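Local coordinates for protein tryptophan halogenase (Shewanella frigidimarina, PDB 2PYX) that probably acts as a flavin-dependent halogenase that binds FAD and, as in its relatives, may chlorinate tryptophan or a similar substrate, at residues 94-99 against 105-110. Numbering follows the deposited sequence.
Sequences FINWCK and VADSYL
F94 and Y109 exchange both backbone bonds of an antiparallel hydrogen-bonded pair: F94 N reaches Y109 O at 2.9 Å, and Y109 N returns to F94 O at 3.0 Å. One residue on, I95 and S108 form the non-hydrogen-bonded pair, where S108 CA sets a C-H...O contact on F94 O. Just past the last bridge, N96 N donates to D107 O (2.8 Å), almost straight at 171°.

On the face carrying F94 and Y109, the two rings lie nearly parallel, planes 24° apart, but are offset, centres 5.2 Å apart, with little overlap. Y109 has its CG between backbone N and carbonyl carbon (chi1 80°), which brings CE2 to 3.3 Å from F94 CB and lays the hydroxyl beside F94 CD2.

The pairing closes a hairpin between strands 87-95 and 108-112. Strand 87-95 also pairs with 169-172 and 274-279, and the F94 side chain touches E361, predicted to bind tryptophan; H411 meets the F94 ring edge-to-face.

Beyond the strands, the chain turns at N96, whose phi is positive, and wraps over the carboxylate of buried D107, which sits under the backbone N-H groups of C98 and K99. OD2 accepts K99 N at 3.1 Å and, weakly, C98 N, while OD1 lies 3.5 Å from C98 SG.

One water joins F94 O, W97 N and D107 OD1; another connects N96 OD1 to D107 N. A third lies between K99 O and D107 OD2, 2.8 Å from the latter, and a fourth bridges K99 NZ to A106 O.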
ATOM      1  N   PHE A  94     -11.869   3.208  -9.287  1.00 10.53           N
ATOM      2  CA  PHE A  94     -13.029   3.086  -8.393  1.00  9.33           C
ATOM      3  C   PHE A  94     -14.304   3.113  -9.249  1.00 10.49           C
ATOM      4  O   PHE A  94     -14.565   4.109  -9.929  1.00 11.60           O
ATOM      5  CB  PHE A  94     -12.996   4.206  -7.367  1.00 10.32           C
ATOM      6  CG  PHE A  94     -11.844   4.064  -6.432  1.00  9.39           C
ATOM      7  CD1 PHE A  94     -11.887   3.150  -5.385  1.00  9.72           C
ATOM      8  CD2 PHE A  94     -10.663   4.779  -6.622  1.00  9.83           C
ATOM      9  CE1 PHE A  94     -10.792   2.974  -4.553  1.00  9.49           C
ATOM     10  CE2 PHE A  94      -9.566   4.595  -5.776  1.00 10.86           C
ATOM     11  CZ  PHE A  94      -9.651   3.714  -4.732  1.00  9.42           C
ATOM     12  N   ILE A  95     -15.072   2.026  -9.175  1.00  9.91           N
ATOM     13  CA  ILE A  95     -16.231   1.806 -10.015  1.00 11.41           C
ATOM     14  C   ILE A  95     -17.445   1.762  -9.097  1.00 10.60           C
ATOM     15  O   ILE A  95     -17.440   1.018  -8.127  1.00  9.72           O
ATOM     16  CB  ILE A  95     -16.044   0.508 -10.810  1.00 11.77           C
ATOM     17  CG1 ILE A  95     -14.730   0.598 -11.618  1.00 13.01           C
ATOM     18  CG2 ILE A  95     -17.236   0.254 -11.703  1.00 11.87           C
ATOM     19  CD1 ILE A  95     -14.282  -0.708 -12.180  1.00 19.23           C
ATOM     20  N   ASN A  96     -18.495   2.499  -9.453  1.00 11.50           N
ATOM     21  CA  ASN A  96     -19.773   2.501  -8.765  1.00 10.25           C
ATOM     22  C   ASN A  96     -19.731   2.982  -7.314  1.00 11.47           C
ATOM     23  O   ASN A  96     -20.607   2.679  -6.536  1.00 10.98           O
ATOM     24  CB  ASN A  96     -20.456   1.129  -8.856  1.00 11.05           C
ATOM     25  CG  ASN A  96     -20.836   0.756 -10.272  1.00 13.19           C
ATOM     26  OD1 ASN A  96     -20.831   1.598 -11.157  1.00 17.13           O
ATOM     27  ND2 ASN A  96     -21.080  -0.521 -10.485  1.00 16.27           N
ATOM     28  N   TRP A  97     -18.733   3.788  -6.981  1.00 10.23           N
ATOM     29  CA  TRP A  97     -18.634   4.305  -5.622  1.00 11.03           C
ATOM     30  C   TRP A  97     -19.497   5.531  -5.406  1.00 10.78           C
ATOM     31  O   TRP A  97     -19.853   5.849  -4.270  1.00  9.65           O
ATOM     32  CB  TRP A  97     -17.169   4.682  -5.291  1.00  8.85           C
ATOM     33  CG  TRP A  97     -16.355   3.553  -4.879  1.00  7.47           C
ATOM     34  CD1 TRP A  97     -15.852   2.536  -5.631  1.00 10.78           C
ATOM     35  CD2 TRP A  97     -15.898   3.331  -3.543  1.00  8.31           C
ATOM     36  NE1 TRP A  97     -15.135   1.658  -4.832  1.00  9.10           N
ATOM     37  CE2 TRP A  97     -15.141   2.143  -3.542  1.00  8.10           C
ATOM     38  CE3 TRP A  97     -16.070   4.039  -2.334  1.00  8.68           C
ATOM     39  CZ2 TRP A  97     -14.559   1.642  -2.384  1.00  8.43           C
ATOM     40  CZ3 TRP A  97     -15.472   3.536  -1.189  1.00  9.23           C
ATOM     41  CH2 TRP A  97     -14.748   2.351  -1.221  1.00  8.66           C
ATOM     42  N   CYS A  98     -19.773   6.285  -6.462  1.00 11.54           N
ATOM     43  CA  CYS A  98     -20.434   7.566  -6.312  1.00 10.97           C
ATOM     44  C   CYS A  98     -21.964   7.552  -6.214  1.00 11.97           C
ATOM     45  O   CYS A  98     -22.558   8.386  -5.510  1.00 11.36           O
ATOM     46  CB  CYS A  98     -20.081   8.517  -7.446  1.00 11.65           C
ATOM     47  SG  CYS A  98     -18.338   8.879  -7.562  1.00 13.61           S
ATOM     48  N   LYS A  99     -22.587   6.657  -6.989  1.00 11.96           N
ATOM     49  CA  LYS A  99     -24.045   6.672  -7.115  1.00 13.73           C
ATOM     50  C   LYS A  99     -24.591   5.260  -6.992  1.00 13.03           C
ATOM     51  O   LYS A  99     -23.893   4.300  -7.260  1.00 13.17           O
ATOM     52  CB  LYS A  99     -24.422   7.227  -8.486  1.00 15.55           C
ATOM     53  CG  LYS A  99     -24.095   8.700  -8.733  1.00 19.77           C
ATOM     54  CD  LYS A  99     -24.220   8.966 -10.235  1.00 28.68           C
ATOM     55  CE  LYS A  99     -23.847  10.372 -10.666  1.00 36.13           C
ATOM     56  NZ  LYS A  99     -23.748  10.432 -12.180  1.00 36.82           N
ATOM     57  N   VAL A 105     -25.744   4.486 -16.657  1.00 17.65           N
ATOM     58  CA  VAL A 105     -24.958   5.557 -16.067  1.00 19.18           C
ATOM     59  C   VAL A 105     -23.585   5.044 -15.657  1.00 19.77           C
ATOM     60  O   VAL A 105     -23.460   4.314 -14.664  1.00 19.35           O
ATOM     61  CB  VAL A 105     -25.673   6.160 -14.846  1.00 19.84           C
ATOM     62  CG1 VAL A 105     -24.783   7.220 -14.137  1.00 22.03           C
ATOM     63  CG2 VAL A 105     -27.022   6.781 -15.261  1.00 23.02           C
ATOM     64  N   ALA A 106     -22.571   5.421 -16.433  1.00 17.92           N
ATOM     65  CA  ALA A 106     -21.180   5.099 -16.095  1.00 18.75           C
ATOM     66  C   ALA A 106     -20.780   5.835 -14.820  1.00 15.94           C
ATOM     67  O   ALA A 106     -21.088   7.001 -14.617  1.00 17.64           O
ATOM     68  CB  ALA A 106     -20.255   5.481 -17.225  1.00 19.42           C
ATOM     69  N   ASP A 107     -20.104   5.103 -13.940  1.00 14.82           N
ATOM     70  CA  ASP A 107     -19.600   5.648 -12.663  1.00 13.67           C
ATOM     71  C   ASP A 107     -18.237   5.016 -12.363  1.00 11.20           C
ATOM     72  O   ASP A 107     -18.111   3.920 -11.824  1.00 12.01           O
ATOM     73  CB  ASP A 107     -20.598   5.368 -11.544  1.00 12.87           C
ATOM     74  CG  ASP A 107     -20.112   5.832 -10.183  1.00 14.81           C
ATOM     75  OD1 ASP A 107     -19.103   6.552 -10.116  1.00 14.64           O
ATOM     76  OD2 ASP A 107     -20.768   5.517  -9.202  1.00 15.15           O
ATOM     77  N   SER A 108     -17.207   5.759 -12.745  1.00 12.42           N
ATOM     78  CA  SER A 108     -15.845   5.296 -12.587  1.00 12.46           C
ATOM     79  C   SER A 108     -14.919   6.488 -12.582  1.00 12.23           C
ATOM     80  O   SER A 108     -15.097   7.467 -13.331  1.00 13.95           O
ATOM     81  CB  SER A 108     -15.533   4.405 -13.762  1.00 17.13           C
ATOM     82  OG  SER A 108     -14.233   3.905 -13.720  1.00 19.07           O
ATOM     83  N   TYR A 109     -13.922   6.400 -11.713  1.00 11.17           N
ATOM     84  CA  TYR A 109     -12.848   7.387 -11.748  1.00  9.68           C
ATOM     85  C   TYR A 109     -11.520   6.722 -11.374  1.00  9.46           C
ATOM     86  O   TYR A 109     -11.492   5.639 -10.790  1.00  9.90           O
ATOM     87  CB  TYR A 109     -13.161   8.575 -10.839  1.00 11.29           C
ATOM     88  CG  TYR A 109     -12.877   8.306  -9.380  1.00 10.68           C
ATOM     89  CD1 TYR A 109     -11.620   8.532  -8.842  1.00 10.42           C
ATOM     90  CD2 TYR A 109     -13.844   7.761  -8.537  1.00  9.18           C
ATOM     91  CE1 TYR A 109     -11.356   8.300  -7.500  1.00  8.29           C
ATOM     92  CE2 TYR A 109     -13.578   7.486  -7.182  1.00  8.98           C
ATOM     93  CZ  TYR A 109     -12.313   7.741  -6.676  1.00  9.47           C
ATOM     94  OH  TYR A 109     -12.048   7.470  -5.337  1.00 11.35           O
ATOM     95  N   LEU A 110     -10.429   7.391 -11.744  1.00 10.91           N
ATOM     96  CA  LEU A 110      -9.083   6.902 -11.480  1.00 11.56           C
ATOM     97  C   LEU A 110      -8.362   7.716 -10.425  1.00 10.67           C
ATOM     98  O   LEU A 110      -8.429   8.942 -10.435  1.00 11.60           O
ATOM     99  CB  LEU A 110      -8.216   6.927 -12.759  1.00 10.80           C
ATOM    100  CG  LEU A 110      -6.833   6.273 -12.603  1.00 13.28           C
ATOM    101  CD1 LEU A 110      -6.859   4.774 -12.285  1.00 16.83           C
ATOM    102  CD2 LEU A 110      -5.984   6.569 -13.848  1.00 14.58           C
TER
HETATM  103  O   HOH W   1     -16.913   5.362  -8.700  1.00 10.80           O
HETATM  104  O   HOH W   2     -20.259   2.098 -13.909  1.00 24.91           O
HETATM  105  O   HOH W   3     -22.894   3.846  -9.914  1.00 15.49           O
HETATM  106  O   HOH W   4     -21.480   8.959 -12.540  1.00 32.56           O